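Local coordinates for cell death-related nuclease 4 (Caenorhabditis elegans, PDB 5DK5), which digests RNA and DNA from the 3' end as a DEDDh-family exonuclease and takes part in the degradation of DNA during apoptosis, at residues Leu24-Thr29 and Gln124-Ile129; Gln35-Glu40 and Val69-Leu74; Val41-Ile46 and Ala188-Asp193. One frame throughout, in Å; residues are numbered along the deposited sequence.

Contact 1: residues Leu24-Thr29 and Gln124-Ile129; sequences LDFETT and QDLWRI. With IPA (isopropyl alcohol), chain M.
Asp125 reaches out from helix 124-136 and takes the backbone of strand 20-28 in hand: Phe26 N donates to its OD2 over 2.9 Å, and at 175° the bond is as good as straight. The carboxylate oxygen is met nearly along its own C-O bond, so a side chain of the helix occupies an N-H of the strand. On one flank of this bond Leu24 CD2 rests against Asp125 CB at 3.9 Å, the two side chains running antiparallel alongside one another, and the same methyl meets Leu126 CD2. On the other flank Ile129 takes over. Its CG2, carried anti to the backbone N, wedges between Phe26 CB at 3.7 Å and the methyl of Thr28. That second meeting is tip to tip and tight, with Ile129 CG2 and Thr28 CG2 only 3.5 Å apart. The Phe26 ring turns an edge to Leu126 CD2 and to the carbonyl oxygen of Asp125. Arg128 joins in indirectly. It bends at chi3 (65°) to bring NE straight onto Gln124 OE1 at 2.6 Å, while NH2 holds a water that donates to Thr28 OG1 and NH1 binds an isopropanol, probably from the crystallisation liquor. With an alanine in place of Arg128, Gln124 OE1 would probably lose this donor and the water bridge to Thr28 would be broken. At Asp25 and Glu27, which bind magnesium with Asp194, the bond from the backbone to CB points away from the helix; Asp125 is probably the third acid of the DEDDh signature. Around this core, Leu24 pairs with Val119 of strand 116-120, Phe26 packs on Val41 and Phe44 of strand 41-50, and Trp127 leans on Phe246 of helix 239-249.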
loop_
_atom_site.group_PDB
_atom_site.type_symbol
_atom_site.label_atom_id
_atom_site.label_comp_id
_atom_site.label_asym_id
_atom_site.label_seq_id
_atom_site.Cartn_x
_atom_site.Cartn_y
_atom_site.Cartn_z
ATOM N N LEU B 24 9.630 3.141 -24.487
ATOM C CA LEU B 24 9.499 2.434 -23.216
ATOM C C LEU B 24 8.599 3.181 -22.236
ATOM O O LEU B 24 8.585 4.412 -22.209
ATOM C CB LEU B 24 10.885 2.219 -22.602
ATOM C CG LEU B 24 10.956 1.607 -21.203
ATOM C CD1 LEU B 24 12.195 0.735 -21.088
ATOM C CD2 LEU B 24 10.979 2.686 -20.129
ATOM N N ASP B 25 7.858 2.429 -21.424
ATOM C CA ASP B 25 6.972 3.017 -20.426
ATOM C C ASP B 25 6.786 2.112 -19.211
ATOM O O ASP B 25 6.419 0.944 -19.344
ATOM C CB ASP B 25 5.607 3.324 -21.034
ATOM C CG ASP B 25 4.667 3.984 -20.046
ATOM O OD1 ASP B 25 4.028 3.266 -19.250
ATOM O OD2 ASP B 25 4.572 5.226 -20.065
ATOM N N PHE B 26 7.034 2.673 -18.031
ATOM C CA PHE B 26 6.782 1.985 -16.771
ATOM C C PHE B 26 5.604 2.621 -16.045
ATOM O O PHE B 26 5.446 3.841 -16.043
ATOM C CB PHE B 26 8.013 2.021 -15.860
ATOM C CG PHE B 26 9.147 1.147 -16.316
ATOM C CD1 PHE B 26 8.959 -0.209 -16.524
ATOM C CD2 PHE B 26 10.412 1.679 -16.503
ATOM C CE1 PHE B 26 10.008 -1.013 -16.928
ATOM C CE2 PHE B 26 11.463 0.880 -16.907
ATOM C CZ PHE B 26 11.261 -0.468 -17.121
ATOM N N GLU B 27 4.772 1.778 -15.447
ATOM C CA GLU B 27 3.781 2.223 -14.475
ATOM C C GLU B 27 4.126 1.576 -13.145
ATOM O O GLU B 27 4.591 0.436 -13.113
ATOM C CB GLU B 27 2.365 1.858 -14.918
ATOM C CG GLU B 27 1.976 2.455 -16.263
ATOM C CD GLU B 27 1.995 3.974 -16.269
ATOM O OE1 GLU B 27 1.681 4.581 -15.223
ATOM O OE2 GLU B 27 2.331 4.560 -17.323
ATOM N N THR B 28 3.909 2.309 -12.057
ATOM C CA THR B 28 4.327 1.857 -10.735
ATOM C C THR B 28 3.205 1.921 -9.710
ATOM O O THR B 28 2.162 2.533 -9.940
ATOM C CB THR B 28 5.505 2.704 -10.194
ATOM O OG1 THR B 28 5.035 4.006 -9.817
ATOM C CG2 THR B 28 6.611 2.843 -11.239
ATOM N N THR B 29 3.434 1.277 -8.572
ATOM C CA THR B 29 2.600 1.494 -7.403
ATOM C C THR B 29 2.769 2.945 -6.985
ATOM O O THR B 29 3.792 3.564 -7.279
ATOM C CB THR B 29 2.980 0.567 -6.242
ATOM O OG1 THR B 29 4.375 0.721 -5.948
ATOM C CG2 THR B 29 2.698 -0.884 -6.600
ATOM N N GLN B 124 11.788 10.286 -15.830
ATOM C CA GLN B 124 11.222 9.496 -14.742
ATOM C C GLN B 124 11.350 7.986 -14.945
ATOM O O GLN B 124 11.740 7.268 -14.025
ATOM C CB GLN B 124 9.746 9.857 -14.553
ATOM C CG GLN B 124 9.503 11.323 -14.232
ATOM C CD GLN B 124 10.200 11.758 -12.959
ATOM O OE1 GLN B 124 10.283 10.998 -11.995
ATOM N NE2 GLN B 124 10.718 12.980 -12.954
ATOM N N ASP B 125 11.024 7.512 -16.143
ATOM C CA ASP B 125 10.975 6.076 -16.410
ATOM C C ASP B 125 12.290 5.358 -16.108
ATOM O O ASP B 125 12.290 4.297 -15.484
ATOM C CB ASP B 125 10.585 5.819 -17.869
ATOM C CG ASP B 125 9.138 6.176 -18.160
ATOM O OD1 ASP B 125 8.874 7.335 -18.544
ATOM O OD2 ASP B 125 8.265 5.295 -18.007
ATOM N N LEU B 126 13.407 5.936 -16.542
ATOM C CA LEU B 126 14.700 5.269 -16.421
ATOM C C LEU B 126 15.561 5.823 -15.285
ATOM O O LEU B 126 16.185 5.057 -14.552
ATOM C CB LEU B 126 15.461 5.361 -17.746
ATOM C CG LEU B 126 14.850 4.575 -18.914
ATOM C CD1 LEU B 126 15.706 4.729 -20.158
ATOM C CD2 LEU B 126 14.674 3.096 -18.579
ATOM N N TRP B 127 15.601 7.142 -15.128
ATOM C CA TRP B 127 16.420 7.727 -14.070
ATOM C C TRP B 127 15.884 7.390 -12.677
ATOM O O TRP B 127 16.662 7.088 -11.773
ATOM C CB TRP B 127 16.520 9.245 -14.221
ATOM C CG TRP B 127 16.855 9.922 -12.932
ATOM C CD1 TRP B 127 18.066 9.939 -12.302
ATOM C CD2 TRP B 127 15.960 10.671 -12.103
ATOM N NE1 TRP B 127 17.980 10.655 -11.134
ATOM C CE2 TRP B 127 16.698 11.116 -10.989
ATOM C CE3 TRP B 127 14.607 11.008 -12.196
ATOM C CZ2 TRP B 127 16.127 11.882 -9.975
ATOM C CZ3 TRP B 127 14.043 11.769 -11.190
ATOM C CH2 TRP B 127 14.802 12.198 -10.094
ATOM N N ARG B 128 14.565 7.442 -12.501
ATOM C CA ARG B 128 13.960 7.182 -11.191
ATOM C C ARG B 128 13.407 5.767 -11.080
ATOM O O ARG B 128 13.913 4.953 -10.306
ATOM C CB ARG B 128 12.844 8.192 -10.898
ATOM C CG ARG B 128 12.148 7.964 -9.552
ATOM C CD ARG B 128 11.200 9.107 -9.195
ATOM N NE ARG B 128 10.079 9.199 -10.125
ATOM C CZ ARG B 128 8.986 8.445 -10.069
ATOM N NH1 ARG B 128 8.851 7.523 -9.125
ATOM N NH2 ARG B 128 8.026 8.609 -10.967
ATOM N N ILE B 129 12.364 5.481 -11.854
ATOM C CA ILE B 129 11.624 4.229 -11.722
ATOM C C ILE B 129 12.510 3.011 -11.957
ATOM O O ILE B 129 12.547 2.099 -11.130
ATOM C CB ILE B 129 10.426 4.190 -12.695
ATOM C CG1 ILE B 129 9.415 5.270 -12.299
ATOM C CG2 ILE B 129 9.772 2.800 -12.708
ATOM C CD1 ILE B 129 8.231 5.415 -13.241
HETATM C C1 IPA M . 11.116 5.619 -5.147
HETATM C C2 IPA M . 11.364 7.094 -5.370
HETATM C C3 IPA M . 12.780 7.294 -5.863
HETATM O O2 IPA M . 10.452 7.574 -6.332
HETATM O O HOH W 1 5.867 6.603 -10.166
#

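Contact 2: residues Gln35-Glu40 and Val69-Leu74; sequences QDYPCE and VLNRTL
Glu40 plants its carboxylate on the turn of backbone at Val69-Asn71, and three successive N-H groups hold it. Val69 N donates to OE2 of Glu40 over 2.8 Å at 168°, and Leu70 N reaches the same OE2 at 3.0 Å from the opposite face of the carboxylate plane. The other oxygen, Glu40 OE1, accepts from Asn71 N at 3.1 Å and, weakly, from Leu70 N, whose hydrogen is thus shared between the two oxygens. All three main donors come in on the syn sides of their oxygens, tilted somewhat out of the plane. The side chain runs out extended beyond CG (chi2 172°), which carries the acid across to the other loop. A water completes the set: it donates to Glu40 OE1 at 2.7 Å and to Pro38 O, and accepts from Asn71 ND2. With this many donors pointing at it, the buried group is likely to be held as a carboxylate. Asn71 has its other polar end engaged too, for OD1 accepts from Thr73 N of the second subunit. Its amide lies beside the Tyr37 ring, the two planes 23° apart, with Tyr37 OH 3.5 Å from Asn71 CB. Pro38 crosses the amide at about a right angle, CG 3.6 Å from Asn71 ND2, and its CB meets Leu70 CD1 at 3.8 Å. Within the turn, Arg72 NE donates to Val69 O from above the carbonyl plane. The contact joins the loop between strands 20-28 and 41-50 to the one leading from strand 55-65 into helix 76-82. Helix 124-136 touches Glu40 through Gln133 and Leu136, helix 300-305 packs on Pro38 and Leu70 through Ile304, and Thr73 of the second subunit packs on Pro38.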
loop_
_atom_site.group_PDB
_atom_site.type_symbol
_atom_site.label_atom_id
_atom_site.label_comp_id
_atom_site.label_asym_id
_atom_site.label_seq_id
_atom_site.Cartn_x
_atom_site.Cartn_y
_atom_site.Cartn_z
ATOM N N GLN B 35 4.895 11.322 -1.553
ATOM C CA GLN B 35 6.049 11.117 -2.423
ATOM C C GLN B 35 7.100 10.222 -1.772
ATOM O O GLN B 35 7.978 9.693 -2.454
ATOM C CB GLN B 35 6.675 12.461 -2.802
ATOM C CG GLN B 35 5.804 13.309 -3.716
ATOM C CD GLN B 35 5.518 12.631 -5.042
ATOM O OE1 GLN B 35 6.417 12.086 -5.682
ATOM N NE2 GLN B 35 4.255 12.650 -5.457
ATOM N N ASP B 36 7.017 10.057 -0.455
ATOM C CA ASP B 36 7.929 9.159 0.245
ATOM C C ASP B 36 7.403 7.738 0.096
ATOM O O ASP B 36 7.005 7.100 1.072
ATOM C CB ASP B 36 8.064 9.547 1.720
ATOM C CG ASP B 36 9.280 8.922 2.377
ATOM O OD1 ASP B 36 9.934 8.072 1.737
ATOM O OD2 ASP B 36 9.582 9.282 3.533
ATOM N N TYR B 37 7.403 7.255 -1.141
ATOM C CA TYR B 37 6.771 5.993 -1.489
ATOM C C TYR B 37 7.734 5.118 -2.292
ATOM O O TYR B 37 8.344 5.595 -3.247
ATOM C CB TYR B 37 5.499 6.259 -2.294
ATOM C CG TYR B 37 4.558 5.081 -2.387
ATOM C CD1 TYR B 37 4.676 4.151 -3.412
ATOM C CD2 TYR B 37 3.543 4.908 -1.456
ATOM C CE1 TYR B 37 3.811 3.074 -3.500
ATOM C CE2 TYR B 37 2.678 3.837 -1.536
ATOM C CZ TYR B 37 2.814 2.925 -2.559
ATOM O OH TYR B 37 1.949 1.857 -2.638
ATOM N N PRO B 38 7.872 3.834 -1.914
ATOM C CA PRO B 38 8.790 2.931 -2.616
ATOM C C PRO B 38 8.178 2.368 -3.896
ATOM O O PRO B 38 7.787 1.202 -3.940
ATOM C CB PRO B 38 9.038 1.832 -1.583
ATOM C CG PRO B 38 7.747 1.737 -0.856
ATOM C CD PRO B 38 7.202 3.151 -0.793
ATOM N N CYS B 39 8.107 3.205 -4.928
ATOM C CA CYS B 39 7.472 2.842 -6.190
ATOM C C CYS B 39 8.043 1.558 -6.784
ATOM O O CYS B 39 9.246 1.454 -7.026
ATOM C CB CYS B 39 7.618 3.983 -7.199
ATOM S SG CYS B 39 6.863 5.538 -6.679
ATOM N N GLU B 40 7.163 0.585 -7.009
ATOM C CA GLU B 40 7.514 -0.665 -7.677
ATOM C C GLU B 40 6.822 -0.752 -9.030
ATOM O O GLU B 40 5.646 -0.418 -9.147
ATOM C CB GLU B 40 7.114 -1.868 -6.827
ATOM C CG GLU B 40 7.798 -1.950 -5.484
ATOM C CD GLU B 40 7.225 -3.056 -4.626
ATOM O OE1 GLU B 40 6.152 -2.844 -4.022
ATOM O OE2 GLU B 40 7.838 -4.144 -4.567
ATOM N N VAL B 69 6.108 -6.372 -4.357
ATOM C CA VAL B 69 6.311 -7.170 -3.145
ATOM C C VAL B 69 6.340 -6.333 -1.865
ATOM O O VAL B 69 6.158 -6.867 -0.772
ATOM C CB VAL B 69 7.623 -7.981 -3.225
ATOM C CG1 VAL B 69 7.569 -8.964 -4.388
ATOM C CG2 VAL B 69 8.827 -7.055 -3.360
ATOM N N LEU B 70 6.580 -5.030 -1.995
ATOM C CA LEU B 70 6.587 -4.137 -0.836
ATOM C C LEU B 70 5.173 -3.670 -0.503
ATOM O O LEU B 70 4.771 -3.653 0.660
ATOM C CB LEU B 70 7.488 -2.925 -1.082
ATOM C CG LEU B 70 8.961 -3.210 -1.381
ATOM C CD1 LEU B 70 9.698 -1.906 -1.630
ATOM C CD2 LEU B 70 9.607 -3.979 -0.242
ATOM N N ASN B 71 4.433 -3.281 -1.537
ATOM C CA ASN B 71 3.030 -2.907 -1.408
ATOM C C ASN B 71 2.215 -3.685 -2.427
ATOM O O ASN B 71 2.170 -3.334 -3.607
ATOM C CB ASN B 71 2.844 -1.404 -1.596
ATOM C CG ASN B 71 3.480 -0.599 -0.479
ATOM O OD1 ASN B 71 2.952 -0.532 0.632
ATOM N ND2 ASN B 71 4.621 0.017 -0.767
ATOM N N ARG B 72 1.580 -4.750 -1.956
ATOM C CA ARG B 72 0.978 -5.743 -2.834
ATOM C C ARG B 72 -0.468 -5.423 -3.193
ATOM O O ARG B 72 -1.024 -6.015 -4.117
ATOM C CB ARG B 72 1.067 -7.120 -2.180
ATOM C CG ARG B 72 2.499 -7.514 -1.857
ATOM C CD ARG B 72 2.601 -8.836 -1.133
ATOM N NE ARG B 72 3.863 -8.917 -0.408
ATOM C CZ ARG B 72 4.289 -9.986 0.253
ATOM N NH1 ARG B 72 3.559 -11.094 0.289
ATOM N NH2 ARG B 72 5.453 -9.947 0.881
ATOM N N THR B 73 -1.066 -4.486 -2.464
ATOM C CA THR B 73 -2.409 -4.004 -2.776
ATOM C C THR B 73 -2.326 -2.613 -3.385
ATOM O O THR B 73 -1.889 -1.669 -2.726
ATOM C CB THR B 73 -3.312 -3.943 -1.526
ATOM O OG1 THR B 73 -3.205 -5.159 -0.779
ATOM C CG2 THR B 73 -4.762 -3.719 -1.930
ATOM N N LEU B 74 -2.741 -2.484 -4.641
ATOM C CA LEU B 74 -2.773 -1.180 -5.292
ATOM C C LEU B 74 -3.764 -0.260 -4.590
ATOM O O LEU B 74 -4.893 -0.654 -4.306
ATOM C CB LEU B 74 -3.151 -1.315 -6.769
ATOM C CG LEU B 74 -2.255 -2.180 -7.659
ATOM C CD1 LEU B 74 -2.710 -2.061 -9.105
ATOM C CD2 LEU B 74 -0.789 -1.792 -7.523
HETATM O O HOH W 2 5.439 -0.294 -3.692
#

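Contact 3: residues Val41-Ile46 and Ala188-Asp193; sequences VIQFAI and AHDAMD
The amide of Gln43 has one face pressed against Ala191, whose CB stands directly over the amide carbon CD of Gln43 at 3.4 Å. From that same side Ala191 N offers its hydrogen to Gln43 OE1, a weak bond of 3.5 Å. At the amide's nitrogen edge, and close to its plane, lies Asp190 OD2, which accepts weakly from Gln43 NE2 at 3.3 Å. Seen from the aspartate the approach is different: the two planes stand 81° apart, so NE2 comes down on the carboxylate's face. Gln43 gets there by pointing CG anti to its backbone N (chi1 -171°) and running out straight. Further along the strand Ala45 CB packs on Ala191 CB at 3.6 Å, and Met192, folded back at chi2 and chi3, brings CE to 4.0 Å from Ala45 CB. Asp190 is the N-cap of helix 191-207, its OD1 taking a weak bond from Met192 N, while the preceding Ala188 and His189 are poorly ordered. Gln43 sits in a classic beta bulge with Ile42 opposite Glu27, and its NE2 also bonds to Asn63 OD1 of strand 55-65. The polar part of the contact thus comes to two long, weak bonds, consistent with a modest hold, joined by the apolar contacts of Ala191 CB with Gln43 CD and Ala45 CB, right beside the magnesium ligands Asp25 and Glu27.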
loop_
_atom_site.group_PDB
_atom_site.type_symbol
_atom_site.label_atom_id
_atom_site.label_comp_id
_atom_site.label_asym_id
_atom_site.label_seq_id
_atom_site.Cartn_x
_atom_site.Cartn_y
_atom_site.Cartn_z
ATOM N N VAL B 41 7.549 -1.216 -10.041
ATOM C CA VAL B 41 6.986 -1.408 -11.372
ATOM C C VAL B 41 5.859 -2.436 -11.338
ATOM O O VAL B 41 6.018 -3.517 -10.770
ATOM C CB VAL B 41 8.064 -1.872 -12.374
ATOM C CG1 VAL B 41 7.452 -2.155 -13.744
ATOM C CG2 VAL B 41 9.161 -0.830 -12.493
ATOM N N ILE B 42 4.727 -2.097 -11.953
ATOM C CA ILE B 42 3.586 -3.009 -12.033
ATOM C C ILE B 42 3.138 -3.233 -13.478
ATOM O O ILE B 42 2.326 -4.117 -13.749
ATOM C CB ILE B 42 2.392 -2.497 -11.202
ATOM C CG1 ILE B 42 2.030 -1.064 -11.597
ATOM C CG2 ILE B 42 2.724 -2.571 -9.714
ATOM C CD1 ILE B 42 0.804 -0.528 -10.883
ATOM N N GLN B 43 3.665 -2.435 -14.402
ATOM C CA GLN B 43 3.476 -2.699 -15.824
ATOM C C GLN B 43 4.704 -2.280 -16.628
ATOM O O GLN B 43 5.303 -1.233 -16.378
ATOM C CB GLN B 43 2.230 -1.992 -16.355
ATOM C CG GLN B 43 1.874 -2.404 -17.778
ATOM C CD GLN B 43 0.503 -1.924 -18.211
ATOM O OE1 GLN B 43 -0.137 -1.124 -17.527
ATOM N NE2 GLN B 43 0.044 -2.416 -19.356
ATOM N N PHE B 44 5.060 -3.121 -17.594
ATOM C CA PHE B 44 6.275 -2.976 -18.388
ATOM C C PHE B 44 5.890 -3.005 -19.867
ATOM O O PHE B 44 5.596 -4.071 -20.407
ATOM C CB PHE B 44 7.252 -4.106 -18.038
ATOM C CG PHE B 44 8.675 -3.865 -18.468
ATOM C CD1 PHE B 44 8.985 -2.989 -19.495
ATOM C CD2 PHE B 44 9.710 -4.537 -17.837
ATOM C CE1 PHE B 44 10.299 -2.787 -19.879
ATOM C CE2 PHE B 44 11.024 -4.338 -18.216
ATOM C CZ PHE B 44 11.319 -3.464 -19.237
ATOM N N ALA B 45 5.894 -1.840 -20.514
ATOM C CA ALA B 45 5.384 -1.713 -21.880
ATOM C C ALA B 45 6.412 -1.118 -22.839
ATOM O O ALA B 45 7.024 -0.088 -22.553
ATOM C CB ALA B 45 4.118 -0.869 -21.888
ATOM N N ILE B 46 6.585 -1.778 -23.980
ATOM C CA ILE B 46 7.484 -1.307 -25.029
ATOM C C ILE B 46 6.840 -1.489 -26.402
ATOM O O ILE B 46 6.153 -2.480 -26.648
ATOM C CB ILE B 46 8.842 -2.052 -25.008
ATOM C CG1 ILE B 46 9.533 -1.878 -23.652
ATOM C CG2 ILE B 46 9.754 -1.544 -26.129
ATOM C CD1 ILE B 46 10.795 -2.709 -23.488
ATOM N N ALA B 188 -6.355 0.925 -24.389
ATOM C CA ALA B 188 -6.173 0.094 -23.205
ATOM C C ALA B 188 -6.221 0.921 -21.925
ATOM O O ALA B 188 -6.414 0.379 -20.837
ATOM C CB ALA B 188 -4.854 -0.659 -23.297
ATOM N N HIS B 189 -6.046 2.232 -22.065
ATOM C CA HIS B 189 -5.996 3.141 -20.923
ATOM C C HIS B 189 -4.952 2.699 -19.896
ATOM O O HIS B 189 -5.219 2.682 -18.693
ATOM C CB HIS B 189 -7.375 3.248 -20.263
ATOM C CG HIS B 189 -8.414 3.877 -21.137
ATOM N ND1 HIS B 189 -8.342 5.192 -21.552
ATOM C CD2 HIS B 189 -9.556 3.379 -21.671
ATOM C CE1 HIS B 189 -9.390 5.472 -22.304
ATOM N NE2 HIS B 189 -10.142 4.392 -22.393
ATOM N N ASP B 190 -3.764 2.342 -20.379
ATOM C CA ASP B 190 -2.678 1.916 -19.504
ATOM C C ASP B 190 -1.315 2.287 -20.103
ATOM O O ASP B 190 -1.214 3.222 -20.898
ATOM C CB ASP B 190 -2.779 0.406 -19.241
ATOM C CG ASP B 190 -2.688 -0.426 -20.510
ATOM O OD1 ASP B 190 -2.347 0.121 -21.581
ATOM O OD2 ASP B 190 -2.959 -1.644 -20.433
ATOM N N ALA B 191 -0.275 1.553 -19.717
ATOM C CA ALA B 191 1.090 1.837 -20.150
ATOM C C ALA B 191 1.242 1.812 -21.667
ATOM O O ALA B 191 1.951 2.640 -22.237
ATOM C CB ALA B 191 2.046 0.841 -19.524
ATOM N N MET B 192 0.583 0.859 -22.315
ATOM C CA MET B 192 0.740 0.679 -23.753
ATOM C C MET B 192 0.170 1.874 -24.512
ATOM O O MET B 192 0.652 2.216 -25.590
ATOM C CB MET B 192 0.065 -0.618 -24.209
ATOM C CG MET B 192 0.232 -0.928 -25.693
ATOM S SD MET B 192 1.948 -0.917 -26.261
ATOM C CE MET B 192 2.640 -2.274 -25.318
ATOM N N ASP B 193 -0.847 2.516 -23.944
ATOM C CA ASP B 193 -1.417 3.715 -24.551
ATOM C C ASP B 193 -0.392 4.843 -24.558
ATOM O O ASP B 193 -0.279 5.581 -25.538
ATOM C CB ASP B 193 -2.680 4.154 -23.809
ATOM C CG ASP B 193 -3.877 3.284 -24.134
ATOM O OD1 ASP B 193 -3.685 2.182 -24.689
ATOM O OD2 ASP B 193 -5.012 3.702 -23.825
#

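Following the chain, strand 20-28 opens contact 1, which closes only when helix 124-136 packs back on it. Inside that span contact 2 closes a much shorter loop, from 35-40 to 69-74, that takes in strands 41-50 and 55-65. Contact 3 starts on strand 41-50, within both loops, and closes far beyond them at the start of helix 191-207, so it crosses the other two. Contacts 1 and 3 share the sheet through their neighbouring strands and bring helices 124-136 and 191-207 to the magnesium site; contact 2 fastens the loops past the strand ends, where Thr29 N meets Glu40 O, beside the second subunit.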